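Local coordinates for putative transcriptional regulator TRANSCRIPTION REGULATOR protein (PDB 5NLA) that activates transcription as the AraC-like regulator CuxR, binding c-di-GMP by a PilZ-like mechanism to control extracellular polysaccharide production, at residues 51-56 against 61-66; 90-95 against 99-104; 202-207 against 224-229. All coordinates share one frame; numbering follows the deposited sequence.

Contact 1. Residues 51-56 against 61-66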
ATOM      1  N   THR A  51      -5.299 -11.101 -12.300  1.00 82.76           N
ATOM      2  CA  THR A  51      -5.636 -10.082 -13.290  1.00 81.70           C
ATOM      3  C   THR A  51      -4.528 -10.081 -14.322  1.00 80.54           C
ATOM      4  O   THR A  51      -3.366  -9.878 -13.974  1.00 76.57           O
ATOM      5  CB  THR A  51      -5.732  -8.690 -12.641  1.00 80.43           C
ATOM      6  OG1 THR A  51      -6.991  -8.569 -11.970  1.00 87.52           O
ATOM      7  CG2 THR A  51      -5.614  -7.560 -13.662  1.00 79.95           C
ATOM      8  N   ARG A  52      -4.877 -10.340 -15.575  1.00 81.39           N
ATOM      9  CA  ARG A  52      -3.962 -10.095 -16.678  1.00 83.92           C
ATOM     10  C   ARG A  52      -4.715  -9.557 -17.852  1.00 81.71           C
ATOM     11  O   ARG A  52      -5.934  -9.570 -17.883  1.00 83.39           O
ATOM     12  CB  ARG A  52      -3.195 -11.362 -17.080  1.00 89.65           C
ATOM     13  CG  ARG A  52      -4.023 -12.432 -17.766  1.00 99.15           C
ATOM     14  CD  ARG A  52      -3.346 -13.789 -17.672  1.00108.93           C
ATOM     15  NE  ARG A  52      -3.279 -14.264 -16.287  1.00115.31           N
ATOM     16  CZ  ARG A  52      -2.697 -15.396 -15.890  1.00122.04           C
ATOM     17  NH1 ARG A  52      -2.100 -16.210 -16.766  1.00125.58           N
ATOM     18  NH2 ARG A  52      -2.698 -15.711 -14.593  1.00123.80           N
ATOM     19  N   ASP A  53      -3.974  -9.115 -18.846  1.00 82.17           N
ATOM     20  CA  ASP A  53      -4.585  -8.597 -20.046  1.00 84.28           C
ATOM     21  C   ASP A  53      -4.054  -9.254 -21.316  1.00 84.07           C
ATOM     22  O   ASP A  53      -4.200  -8.692 -22.389  1.00 83.81           O
ATOM     23  CB  ASP A  53      -4.418  -7.079 -20.063  1.00 82.12           C
ATOM     24  CG  ASP A  53      -2.990  -6.658 -19.881  1.00 80.45           C
ATOM     25  OD1 ASP A  53      -2.117  -7.234 -20.566  1.00 75.43           O
ATOM     26  OD2 ASP A  53      -2.746  -5.746 -19.056  1.00 82.78           O
ATOM     27  N   LEU A  54      -3.483 -10.453 -21.204  1.00 88.42           N
ATOM     28  CA  LEU A  54      -3.018 -11.193 -22.387  1.00 94.54           C
ATOM     29  C   LEU A  54      -4.145 -11.627 -23.356  1.00 98.64           C
ATOM     30  O   LEU A  54      -3.905 -11.658 -24.551  1.00103.32           O
ATOM     31  CB  LEU A  54      -2.127 -12.389 -22.000  1.00 98.09           C
ATOM     32  CG  LEU A  54      -0.684 -12.059 -21.552  1.00 99.98           C
ATOM     33  CD1 LEU A  54      -0.556 -11.825 -20.047  1.00 94.89           C
ATOM     34  CD2 LEU A  54       0.295 -13.151 -22.000  1.00105.25           C
ATOM     35  N   PRO A  55      -5.364 -11.951 -22.857  1.00101.93           N
ATOM     36  CA  PRO A  55      -6.474 -12.266 -23.786  1.00104.25           C
ATOM     37  C   PRO A  55      -7.181 -11.100 -24.528  1.00103.46           C
ATOM     38  O   PRO A  55      -7.767 -11.346 -25.577  1.00110.32           O
ATOM     39  CB  PRO A  55      -7.471 -13.040 -22.902  1.00107.24           C
ATOM     40  CG  PRO A  55      -6.670 -13.525 -21.744  1.00106.90           C
ATOM     41  CD  PRO A  55      -5.673 -12.429 -21.496  1.00104.15           C
ATOM     42  N   PRO A  56      -7.182  -9.864 -23.986  1.00100.43           N
ATOM     43  CA  PRO A  56      -7.582  -8.720 -24.839  1.00100.25           C
ATOM     44  C   PRO A  56      -6.554  -8.333 -25.923  1.00 98.08           C
ATOM     45  O   PRO A  56      -5.604  -9.079 -26.148  1.00100.70           O
ATOM     46  CB  PRO A  56      -7.742  -7.574 -23.821  1.00100.12           C
ATOM     47  CG  PRO A  56      -8.126  -8.236 -22.543  1.00 98.72           C
ATOM     48  CD  PRO A  56      -7.434  -9.584 -22.556  1.00101.39           C
ATOM     49  N   ARG A  61      -5.378   0.196 -21.573  1.00 72.24           N
ATOM     50  CA  ARG A  61      -6.641   0.753 -21.097  1.00 73.21           C
ATOM     51  C   ARG A  61      -7.264  -0.130 -19.993  1.00 73.16           C
ATOM     52  O   ARG A  61      -7.685   0.395 -18.967  1.00 77.86           O
ATOM     53  CB  ARG A  61      -7.614   1.014 -22.261  1.00 77.18           C
ATOM     54  CG  ARG A  61      -7.162   2.148 -23.187  1.00 80.65           C
ATOM     55  CD  ARG A  61      -8.305   2.783 -23.974  1.00 84.99           C
ATOM     56  NE  ARG A  61      -8.989   1.825 -24.844  1.00 90.49           N
ATOM     57  CZ  ARG A  61      -8.694   1.565 -26.127  1.00 96.56           C
ATOM     58  NH1 ARG A  61      -7.696   2.180 -26.771  1.00 98.36           N
ATOM     59  NH2 ARG A  61      -9.414   0.661 -26.791  1.00 99.65           N
ATOM     60  N   SER A  62      -7.283  -1.454 -20.174  1.00 71.24           N
ATOM     61  CA  SER A  62      -7.753  -2.365 -19.118  1.00 68.31           C
ATOM     62  C   SER A  62      -6.879  -2.272 -17.874  1.00 67.06           C
ATOM     63  O   SER A  62      -7.366  -2.066 -16.766  1.00 68.92           O
ATOM     64  CB  SER A  62      -7.789  -3.811 -19.601  1.00 68.54           C
ATOM     65  OG  SER A  62      -8.003  -4.685 -18.508  1.00 67.29           O
ATOM     66  N   TRP A  63      -5.581  -2.423 -18.062  1.00 66.07           N
ATOM     67  CA  TRP A  63      -4.640  -2.285 -16.961  1.00 63.23           C
ATOM     68  C   TRP A  63      -4.838  -0.998 -16.147  1.00 63.06           C
ATOM     69  O   TRP A  63      -4.774  -1.014 -14.912  1.00 62.93           O
ATOM     70  CB  TRP A  63      -3.213  -2.348 -17.494  1.00 61.50           C
ATOM     71  CG  TRP A  63      -2.202  -2.173 -16.447  1.00 57.79           C
ATOM     72  CD1 TRP A  63      -1.504  -1.045 -16.172  1.00 58.42           C
ATOM     73  CD2 TRP A  63      -1.795  -3.141 -15.502  1.00 55.23           C
ATOM     74  NE1 TRP A  63      -0.665  -1.256 -15.115  1.00 56.94           N
ATOM     75  CE2 TRP A  63      -0.830  -2.542 -14.686  1.00 55.44           C
ATOM     76  CE3 TRP A  63      -2.144  -4.472 -15.273  1.00 59.47           C
ATOM     77  CZ2 TRP A  63      -0.210  -3.213 -13.652  1.00 59.05           C
ATOM     78  CZ3 TRP A  63      -1.512  -5.159 -14.242  1.00 60.54           C
ATOM     79  CH2 TRP A  63      -0.562  -4.525 -13.444  1.00 60.21           C
ATOM     80  N   ARG A  64      -5.064   0.112 -16.838  1.00 63.21           N
ATOM     81  CA  ARG A  64      -5.252   1.395 -16.168  1.00 62.32           C
ATOM     82  C   ARG A  64      -6.528   1.430 -15.321  1.00 62.62           C
ATOM     83  O   ARG A  64      -6.562   2.048 -14.240  1.00 60.47           O
ATOM     84  CB  ARG A  64      -5.287   2.518 -17.188  1.00 62.50           C
ATOM     85  CG  ARG A  64      -5.272   3.885 -16.545  1.00 63.69           C
ATOM     86  CD  ARG A  64      -4.889   4.944 -17.537  1.00 64.24           C
ATOM     87  NE  ARG A  64      -5.859   5.005 -18.611  1.00 67.01           N
ATOM     88  CZ  ARG A  64      -5.726   5.770 -19.685  1.00 70.35           C
ATOM     89  NH1 ARG A  64      -4.656   6.560 -19.817  1.00 72.00           N
ATOM     90  NH2 ARG A  64      -6.669   5.747 -20.627  1.00 71.04           N
ATOM     91  N   ALA A  65      -7.568   0.776 -15.830  1.00 63.86           N
ATOM     92  CA  ALA A  65      -8.823   0.651 -15.115  1.00 66.46           C
ATOM     93  C   ALA A  65      -8.616  -0.112 -13.820  1.00 67.66           C
ATOM     94  O   ALA A  65      -9.055   0.348 -12.771  1.00 71.44           O
ATOM     95  CB  ALA A  65      -9.879  -0.029 -15.977  1.00 67.39           C
ATOM     96  N   HIS A  66      -7.926  -1.251 -13.894  1.00 70.21           N
ATOM     97  CA  HIS A  66      -7.691  -2.100 -12.716  1.00 72.49           C
ATOM     98  C   HIS A  66      -6.846  -1.406 -11.645  1.00 67.18           C
ATOM     99  O   HIS A  66      -7.014  -1.665 -10.461  1.00 67.18           O
ATOM    100  CB  HIS A  66      -7.027  -3.434 -13.103  1.00 78.37           C
ATOM    101  CG  HIS A  66      -7.883  -4.324 -13.956  1.00 87.80           C
ATOM    102  ND1 HIS A  66      -9.259  -4.363 -13.855  1.00 93.73           N
ATOM    103  CD2 HIS A  66      -7.553  -5.225 -14.915  1.00 93.65           C
ATOM    104  CE1 HIS A  66      -9.740  -5.236 -14.723  1.00 96.53           C
ATOM    105  NE2 HIS A  66      -8.725  -5.776 -15.374  1.00 99.56           N
TER
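A side-chain packing contact, without any hydrogen bond across it, seats helix 59-67 against edge strand 49-52 and the turn that follows. Thr51 meets His66 and Asp53 meets Trp63, the two receiving residues standing about one turn apart along the helix. The methyl CG2 of Thr51 approaches the imidazole at the carbon CD2 of His66 (3.3 Å), while the Thr51 hydroxyl lies farther off, over one face of that ring. Threonine suits the strand because its methyl, standing anti to the backbone N, meets the ring while OG1 is hydrogen-bonded outside the contact. The carbonyl O of Ser62, one turn back in the helix, lies 3.5 Å over one imidazole face of His66, offset toward the rim.

In the second pair Asp53 OD2 comes within 3.8 Å of Trp63 CB, its carboxylate turned 80° from the indole plane. The other oxygen, OD1, accepts a hydrogen bond from the backbone N of Ala87. With CG anti to the backbone N (chi1 178°), Trp63 carries its indole inward to Leu89, Phe85 and strand 97-104, a place suited to a large, flat, mostly apolar ring. The helix is thus joined to the strand by dispersion contacts and shape, and the buried carboxylate, which finds its polar partner in the main chain, probably fixes the turn more than it attracts the helix.

Contact 2. Residues 90-95 against 99-104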
ATOM      1  N   THR A  90      -1.200 -10.683  -9.396  1.00 64.00           N
ATOM      2  CA  THR A  90      -1.626 -11.903  -8.742  1.00 67.70           C
ATOM      3  C   THR A  90      -1.685 -11.617  -7.246  1.00 67.60           C
ATOM      4  O   THR A  90      -0.675 -11.255  -6.656  1.00 66.56           O
ATOM      5  CB  THR A  90      -0.660 -13.053  -9.081  1.00 69.97           C
ATOM      6  OG1 THR A  90      -0.268 -12.958 -10.461  1.00 68.74           O
ATOM      7  CG2 THR A  90      -1.300 -14.399  -8.843  1.00 73.34           C
ATOM      8  N   GLY A  91      -2.879 -11.751  -6.660  1.00 69.19           N
ATOM      9  CA  GLY A  91      -3.162 -11.303  -5.287  1.00 68.65           C
ATOM     10  C   GLY A  91      -3.452 -12.413  -4.288  1.00 71.47           C
ATOM     11  O   GLY A  91      -4.342 -13.235  -4.512  1.00 72.12           O
ATOM     12  N   TRP A  92      -2.697 -12.430  -3.184  1.00 73.29           N
ATOM     13  CA  TRP A  92      -2.920 -13.347  -2.059  1.00 76.61           C
ATOM     14  C   TRP A  92      -3.253 -12.522  -0.818  1.00 75.77           C
ATOM     15  O   TRP A  92      -2.549 -11.556  -0.521  1.00 72.07           O
ATOM     16  CB  TRP A  92      -1.669 -14.184  -1.769  1.00 79.67           C
ATOM     17  CG  TRP A  92      -1.010 -14.779  -2.977  1.00 81.38           C
ATOM     18  CD1 TRP A  92      -0.220 -14.132  -3.887  1.00 80.07           C
ATOM     19  CD2 TRP A  92      -1.062 -16.143  -3.390  1.00 85.24           C
ATOM     20  NE1 TRP A  92       0.215 -15.013  -4.851  1.00 80.76           N
ATOM     21  CE2 TRP A  92      -0.295 -16.250  -4.578  1.00 83.86           C
ATOM     22  CE3 TRP A  92      -1.703 -17.286  -2.888  1.00 89.59           C
ATOM     23  CZ2 TRP A  92      -0.138 -17.458  -5.261  1.00 87.64           C
ATOM     24  CZ3 TRP A  92      -1.552 -18.493  -3.576  1.00 92.21           C
ATOM     25  CH2 TRP A  92      -0.772 -18.566  -4.749  1.00 91.54           C
ATOM     26  N   HIS A  93      -4.316 -12.911  -0.106  1.00 78.90           N
ATOM     27  CA  HIS A  93      -4.716 -12.287   1.153  1.00 80.76           C
ATOM     28  C   HIS A  93      -4.185 -13.118   2.302  1.00 86.06           C
ATOM     29  O   HIS A  93      -4.625 -14.247   2.492  1.00 88.63           O
ATOM     30  CB  HIS A  93      -6.245 -12.223   1.262  1.00 82.26           C
ATOM     31  CG  HIS A  93      -6.899 -11.420   0.179  1.00 81.71           C
ATOM     32  ND1 HIS A  93      -7.269 -11.966  -1.033  1.00 82.29           N
ATOM     33  CD2 HIS A  93      -7.248 -10.113   0.124  1.00 79.49           C
ATOM     34  CE1 HIS A  93      -7.816 -11.030  -1.789  1.00 80.15           C
ATOM     35  NE2 HIS A  93      -7.818  -9.897  -1.109  1.00 79.49           N
ATOM     36  N   LEU A  94      -3.209 -12.602   3.016  1.00 90.32           N
ATOM     37  CA  LEU A  94      -2.760 -13.278   4.195  1.00 97.92           C
ATOM     38  C   LEU A  94      -3.522 -12.484   5.198  1.00103.24           C
ATOM     39  O   LEU A  94      -2.995 -11.553   5.764  1.00105.43           O
ATOM     40  CB  LEU A  94      -1.291 -13.046   4.410  1.00 99.21           C
ATOM     41  CG  LEU A  94      -0.387 -13.932   3.588  1.00102.43           C
ATOM     42  CD1 LEU A  94       1.034 -13.706   4.047  1.00103.06           C
ATOM     43  CD2 LEU A  94      -0.793 -15.363   3.841  1.00106.51           C
ATOM     44  N   GLY A  95      -4.754 -12.861   5.461  1.00107.46           N
ATOM     45  CA  GLY A  95      -5.558 -12.072   6.356  1.00108.97           C
ATOM     46  C   GLY A  95      -5.685 -10.674   5.789  1.00108.22           C
ATOM     47  O   GLY A  95      -6.087 -10.485   4.659  1.00109.02           O
ATOM     48  N   ILE A  99      -0.477  -9.603  -0.361  1.00 72.67           N
ATOM     49  CA  ILE A  99       0.696  -9.858  -1.199  1.00 75.15           C
ATOM     50  C   ILE A  99       0.253  -9.763  -2.656  1.00 73.96           C
ATOM     51  O   ILE A  99      -0.714 -10.427  -3.048  1.00 77.19           O
ATOM     52  CB  ILE A  99       1.275 -11.281  -1.006  1.00 79.29           C
ATOM     53  CG1 ILE A  99       1.418 -11.646   0.481  1.00 82.73           C
ATOM     54  CG2 ILE A  99       2.607 -11.423  -1.747  1.00 78.15           C
ATOM     55  CD1 ILE A  99       2.416 -10.800   1.224  1.00 81.82           C
ATOM     56  N   VAL A 100       0.956  -8.963  -3.452  1.00 69.76           N
ATOM     57  CA  VAL A 100       0.682  -8.870  -4.891  1.00 68.35           C
ATOM     58  C   VAL A 100       1.938  -9.145  -5.712  1.00 65.12           C
ATOM     59  O   VAL A 100       2.949  -8.474  -5.543  1.00 62.87           O
ATOM     60  CB  VAL A 100       0.097  -7.497  -5.259  1.00 67.25           C
ATOM     61  CG1 VAL A 100       0.008  -7.322  -6.775  1.00 66.63           C
ATOM     62  CG2 VAL A 100      -1.269  -7.333  -4.604  1.00 66.40           C
ATOM     63  N   GLN A 101       1.858 -10.144  -6.585  1.00 66.15           N
ATOM     64  CA  GLN A 101       2.889 -10.395  -7.593  1.00 66.74           C
ATOM     65  C   GLN A 101       2.530  -9.622  -8.863  1.00 65.70           C
ATOM     66  O   GLN A 101       1.512  -9.903  -9.502  1.00 65.85           O
ATOM     67  CB  GLN A 101       3.008 -11.887  -7.881  1.00 69.98           C
ATOM     68  CG  GLN A 101       3.581 -12.684  -6.706  1.00 73.89           C
ATOM     69  CD  GLN A 101       3.302 -14.179  -6.779  1.00 75.95           C
ATOM     70  OE1 GLN A 101       2.144 -14.614  -6.822  1.00 77.08           O
ATOM     71  NE2 GLN A 101       4.361 -14.975  -6.759  1.00 77.00           N
ATOM     72  N   GLN A 102       3.361  -8.640  -9.206  1.00 64.21           N
ATOM     73  CA  GLN A 102       3.147  -7.783 -10.362  1.00 64.69           C
ATOM     74  C   GLN A 102       4.193  -8.026 -11.452  1.00 65.14           C
ATOM     75  O   GLN A 102       5.398  -8.048 -11.175  1.00 64.94           O
ATOM     76  CB  GLN A 102       3.236  -6.335  -9.918  1.00 65.44           C
ATOM     77  CG  GLN A 102       2.944  -5.319 -11.004  1.00 67.02           C
ATOM     78  CD  GLN A 102       2.685  -3.948 -10.427  1.00 69.57           C
ATOM     79  OE1 GLN A 102       1.754  -3.244 -10.840  1.00 76.14           O
ATOM     80  NE2 GLN A 102       3.492  -3.565  -9.445  1.00 71.35           N
ATOM     81  N   VAL A 103       3.728  -8.198 -12.686  1.00 63.49           N
ATOM     82  CA  VAL A 103       4.601  -8.168 -13.855  1.00 63.83           C
ATOM     83  C   VAL A 103       4.024  -7.144 -14.814  1.00 60.71           C
ATOM     84  O   VAL A 103       2.857  -7.225 -15.181  1.00 57.89           O
ATOM     85  CB  VAL A 103       4.699  -9.541 -14.547  1.00 66.09           C
ATOM     86  CG1 VAL A 103       5.591  -9.447 -15.778  1.00 67.10           C
ATOM     87  CG2 VAL A 103       5.227 -10.589 -13.580  1.00 67.20           C
ATOM     88  N   THR A 104       4.846  -6.192 -15.224  1.00 60.75           N
ATOM     89  CA  THR A 104       4.342  -5.019 -15.912  1.00 63.03           C
ATOM     90  C   THR A 104       5.382  -4.411 -16.884  1.00 62.04           C
ATOM     91  O   THR A 104       6.584  -4.473 -16.613  1.00 63.41           O
ATOM     92  CB  THR A 104       3.855  -3.998 -14.856  1.00 65.28           C
ATOM     93  OG1 THR A 104       2.977  -3.055 -15.471  1.00 71.11           O
ATOM     94  CG2 THR A 104       5.018  -3.285 -14.169  1.00 66.53           C
TER
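Trp92 and Gln101 meet diagonally across two antiparallel strands: the indole NE1 donates to Gln101 OE1 over 2.8 Å, with a nearly straight N-H...O angle of 167°. The oxygen lies in the indole plane, but the donor stands 47° out of the amide's carbonyl plane, away from its lone-pair directions. Glutamine suits the site because its chain, extended beyond CG, reaches the neighbouring strand and offers both amide ends; NE2 is bonded to Glu209 OE2. A phenylalanine in place of Trp92 would probably leave Gln101 OE1 without its donor and its amide freer to turn.

The backbone sets this geometry. Thr90 pairs with Gln101, and Trp92 with Ile99, as hydrogen-bonded pairs, each joined by two N-H...O bonds; Trp92 N to Ile99 O is the straightest (2.8 Å, 173°). Between them Gly91 and Val100 form a non-hydrogen-bonded pair, whose CA-H groups point at carbonyl oxygens across the strands: Val100 CA at Thr90 O (3.3 Å) and Gly91 CA at Ile99 O (3.4 Å). Thr90, Trp92, Ile99 and Gln101 share one face, where Leu94 CD1 also packs on Ile99 CG1 at 4.1 Å.

This is the beta hairpin of strands 88-94 and 97-104. Arg48, beside the edge strand, makes a cation-pi contact with Trp92 and bonds Gly91 O. On the other flank strand 166-173 receives Ile99 through Ile169 and Leu171, and Glu209 ties the hairpin to helix 196-211.

Contact 3. Residues 202-207 against 224-229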
ATOM      1  N   ALA A 202      14.068  -9.916   1.913  1.00 82.76           N
ATOM      2  CA  ALA A 202      13.922 -10.514   0.591  1.00 82.64           C
ATOM      3  C   ALA A 202      13.909 -12.031   0.692  1.00 84.75           C
ATOM      4  O   ALA A 202      13.032 -12.681   0.127  1.00 82.32           O
ATOM      5  CB  ALA A 202      15.033 -10.051  -0.336  1.00 84.40           C
ATOM      6  N   ASN A 203      14.871 -12.580   1.436  1.00 88.87           N
ATOM      7  CA  ASN A 203      14.967 -14.033   1.647  1.00 93.14           C
ATOM      8  C   ASN A 203      13.666 -14.608   2.214  1.00 93.84           C
ATOM      9  O   ASN A 203      13.179 -15.636   1.736  1.00 96.48           O
ATOM     10  CB  ASN A 203      16.126 -14.394   2.594  1.00 96.98           C
ATOM     11  CG  ASN A 203      17.507 -14.171   1.979  1.00 98.36           C
ATOM     12  OD1 ASN A 203      17.661 -14.090   0.757  1.00 96.36           O
ATOM     13  ND2 ASN A 203      18.528 -14.083   2.838  1.00 98.42           N
ATOM     14  N   TYR A 204      13.110 -13.942   3.226  1.00 91.34           N
ATOM     15  CA  TYR A 204      11.879 -14.401   3.851  1.00 92.18           C
ATOM     16  C   TYR A 204      10.721 -14.365   2.870  1.00 92.21           C
ATOM     17  O   TYR A 204       9.963 -15.328   2.772  1.00 94.88           O
ATOM     18  CB  TYR A 204      11.528 -13.568   5.092  1.00 90.99           C
ATOM     19  CG  TYR A 204      10.381 -14.161   5.894  1.00 90.70           C
ATOM     20  CD1 TYR A 204      10.549 -15.348   6.611  1.00 92.35           C
ATOM     21  CD2 TYR A 204       9.123 -13.558   5.911  1.00 87.23           C
ATOM     22  CE1 TYR A 204       9.503 -15.905   7.330  1.00 93.50           C
ATOM     23  CE2 TYR A 204       8.075 -14.111   6.636  1.00 88.00           C
ATOM     24  CZ  TYR A 204       8.271 -15.283   7.342  1.00 91.03           C
ATOM     25  OH  TYR A 204       7.238 -15.840   8.058  1.00 91.67           O
ATOM     26  N   ILE A 205      10.600 -13.257   2.143  1.00 91.24           N
ATOM     27  CA  ILE A 205       9.529 -13.080   1.155  1.00 90.16           C
ATOM     28  C   ILE A 205       9.639 -14.096   0.011  1.00 92.81           C
ATOM     29  O   ILE A 205       8.621 -14.607  -0.456  1.00 91.50           O
ATOM     30  CB  ILE A 205       9.488 -11.622   0.626  1.00 86.99           C
ATOM     31  CG1 ILE A 205       9.034 -10.673   1.747  1.00 85.37           C
ATOM     32  CG2 ILE A 205       8.551 -11.485  -0.574  1.00 85.04           C
ATOM     33  CD1 ILE A 205       9.365  -9.221   1.487  1.00 83.08           C
ATOM     34  N   ASN A 206      10.866 -14.383  -0.426  1.00 98.53           N
ATOM     35  CA  ASN A 206      11.119 -15.417  -1.441  1.00103.41           C
ATOM     36  C   ASN A 206      10.699 -16.804  -0.975  1.00107.44           C
ATOM     37  O   ASN A 206       9.986 -17.507  -1.694  1.00111.31           O
ATOM     38  CB  ASN A 206      12.593 -15.433  -1.859  1.00108.00           C
ATOM     39  CG  ASN A 206      12.893 -14.405  -2.923  1.00109.45           C
ATOM     40  OD1 ASN A 206      13.351 -13.301  -2.628  1.00110.05           O
ATOM     41  ND2 ASN A 206      12.582 -14.740  -4.170  1.00110.82           N
ATOM     42  N   GLY A 207      11.138 -17.189   0.223  1.00108.25           N
ATOM     43  CA  GLY A 207      10.715 -18.446   0.844  1.00110.21           C
ATOM     44  C   GLY A 207       9.205 -18.560   1.000  1.00107.79           C
ATOM     45  O   GLY A 207       8.634 -19.637   0.834  1.00109.37           O
ATOM     46  N   VAL A 224       2.580 -12.874   9.232  1.00 90.46           N
ATOM     47  CA  VAL A 224       2.262 -11.442   9.252  1.00 88.66           C
ATOM     48  C   VAL A 224       3.124 -10.714  10.279  1.00 89.03           C
ATOM     49  O   VAL A 224       3.625  -9.622  10.016  1.00 88.06           O
ATOM     50  CB  VAL A 224       0.765 -11.168   9.555  1.00 89.13           C
ATOM     51  CG1 VAL A 224       0.488  -9.662   9.604  1.00 85.88           C
ATOM     52  CG2 VAL A 224      -0.133 -11.850   8.522  1.00 89.22           C
ATOM     53  N   ARG A 225       3.306 -11.338  11.437  1.00 93.09           N
ATOM     54  CA  ARG A 225       4.085 -10.737  12.514  1.00 95.38           C
ATOM     55  C   ARG A 225       5.581 -10.577  12.180  1.00 93.42           C
ATOM     56  O   ARG A 225       6.149  -9.523  12.471  1.00 92.76           O
ATOM     57  CB  ARG A 225       3.889 -11.503  13.837  1.00100.63           C
ATOM     58  CG  ARG A 225       3.791 -10.577  15.033  1.00103.81           C
ATOM     59  CD  ARG A 225       3.324 -11.268  16.308  1.00109.75           C
ATOM     60  NE  ARG A 225       2.810 -10.269  17.251  1.00110.52           N
ATOM     61  CZ  ARG A 225       2.895 -10.321  18.582  1.00116.67           C
ATOM     62  NH1 ARG A 225       3.471 -11.343  19.219  1.00120.01           N
ATOM     63  NH2 ARG A 225       2.384  -9.318  19.299  1.00119.69           N
ATOM     64  N   THR A 226       6.212 -11.577  11.556  1.00 92.10           N
ATOM     65  CA  THR A 226       7.660 -11.457  11.258  1.00 92.37           C
ATOM     66  C   THR A 226       7.861 -10.480  10.091  1.00 89.19           C
ATOM     67  O   THR A 226       8.853  -9.754  10.066  1.00 89.52           O
ATOM     68  CB  THR A 226       8.463 -12.798  11.045  1.00 94.36           C
ATOM     69  OG1 THR A 226       8.970 -12.901   9.706  1.00 92.52           O
ATOM     70  CG2 THR A 226       7.675 -14.047  11.387  1.00 96.85           C
ATOM     71  N   ILE A 227       6.917 -10.448   9.147  1.00 86.51           N
ATOM     72  CA  ILE A 227       6.930  -9.432   8.090  1.00 83.13           C
ATOM     73  C   ILE A 227       6.780  -8.026   8.681  1.00 80.23           C
ATOM     74  O   ILE A 227       7.481  -7.112   8.267  1.00 78.58           O
ATOM     75  CB  ILE A 227       5.871  -9.710   6.989  1.00 83.52           C
ATOM     76  CG1 ILE A 227       6.270 -10.973   6.212  1.00 85.31           C
ATOM     77  CG2 ILE A 227       5.735  -8.526   6.019  1.00 80.53           C
ATOM     78  CD1 ILE A 227       5.263 -11.437   5.175  1.00 84.79           C
ATOM     79  N   ARG A 228       5.893  -7.853   9.653  1.00 81.11           N
ATOM     80  CA  ARG A 228       5.795  -6.566  10.359  1.00 81.10           C
ATOM     81  C   ARG A 228       7.148  -6.191  10.984  1.00 81.80           C
ATOM     82  O   ARG A 228       7.663  -5.098  10.746  1.00 81.33           O
ATOM     83  CB  ARG A 228       4.700  -6.606  11.434  1.00 82.82           C
ATOM     84  CG  ARG A 228       4.493  -5.291  12.175  1.00 83.36           C
ATOM     85  CD  ARG A 228       3.641  -5.474  13.412  1.00 87.01           C
ATOM     86  NE  ARG A 228       4.315  -6.247  14.456  1.00 91.78           N
ATOM     87  CZ  ARG A 228       3.703  -6.842  15.486  1.00 96.04           C
ATOM     88  NH1 ARG A 228       2.378  -6.785  15.635  1.00 96.75           N
ATOM     89  NH2 ARG A 228       4.424  -7.513  16.381  1.00 99.63           N
ATOM     90  N   ASP A 229       7.713  -7.107  11.766  1.00 82.86           N
ATOM     91  CA  ASP A 229       8.970  -6.853  12.469  1.00 84.73           C
ATOM     92  C   ASP A 229      10.121  -6.575  11.491  1.00 82.63           C
ATOM     93  O   ASP A 229      10.820  -5.564  11.624  1.00 82.81           O
ATOM     94  CB  ASP A 229       9.306  -8.007  13.437  1.00 88.79           C
ATOM     95  CG  ASP A 229       8.350  -8.066  14.644  1.00 91.94           C
ATOM     96  OD1 ASP A 229       7.362  -7.288  14.691  1.00 89.76           O
ATOM     97  OD2 ASP A 229       8.586  -8.891  15.552  1.00 95.62           O
TER
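The side chain of Tyr204, on helix 196-211, meets Thr226 and Ile227 of helix 220-234 and accounts for every close contact of segments 202-207 and 224-229. The polar one is with Thr226: OG1 sits 3.4 Å above one face of the Tyr204 phenol ring, offset toward the rim and lying over the bond between CE2 and CZ. No hydrogen bond joins the two hydroxyls. The methyl CG2 of Thr226 comes near Tyr204 OH instead (3.8 Å), so the small beta-branched residue meets both the ring and its hydroxyl.

The apolar contact comes at the ring edge. Ile227 brings CG1 to within 3.6 Å of Tyr204 CE2, near the ring plane, and its CD1 follows at 4.1 Å from the same CE2. Because CG of Tyr204 stands anti to the backbone N (chi1 -171°), the ring spans the interface, where the nearest CA atoms, those of Tyr204 and Ile227, are 8.2 Å apart; Ile223 and Met230 also touch it there.

The two helices follow one another in the chain and form a roughly antiparallel helix pair packed on one face of the larger beta sheet, with Ile205 and Ile227 both reaching Leu171 of strand 166-173.

A salt bridge runs along the second helix, not across the contact. Arg228 NE pairs with Asp229 OD1 (3.2 Å), the carboxylate oxygen lying in the guanidinium plane, while CG of Arg225 packs over one guanidinium face. On the first helix Asn206 OD1 accepts a hydrogen bond from Arg130 NH1.

Overall arrangement
All three contacts bear on the seven-stranded sheet. Contact 1 does so through edge strand 49-52, neighbour of 88-94, with Trp63 reaching inward to pack on Gln102 and Thr104 of contact 2. Contact 2 is a strand pair within the sheet, and contact 3 has its helices resting on it beside the hairpin, with Leu94 O meeting Val224. All are partly buried; 1 and 3 lie farther from the centre of the chain than 2. Contact 2 is built mainly from main-chain hydrogen bonds, as befits paired strands, with one between side chains. Contacts 1 and 3, about 17 Å apart at their nearest atoms, instead join elements through side chains, with no hydrogen bond across either.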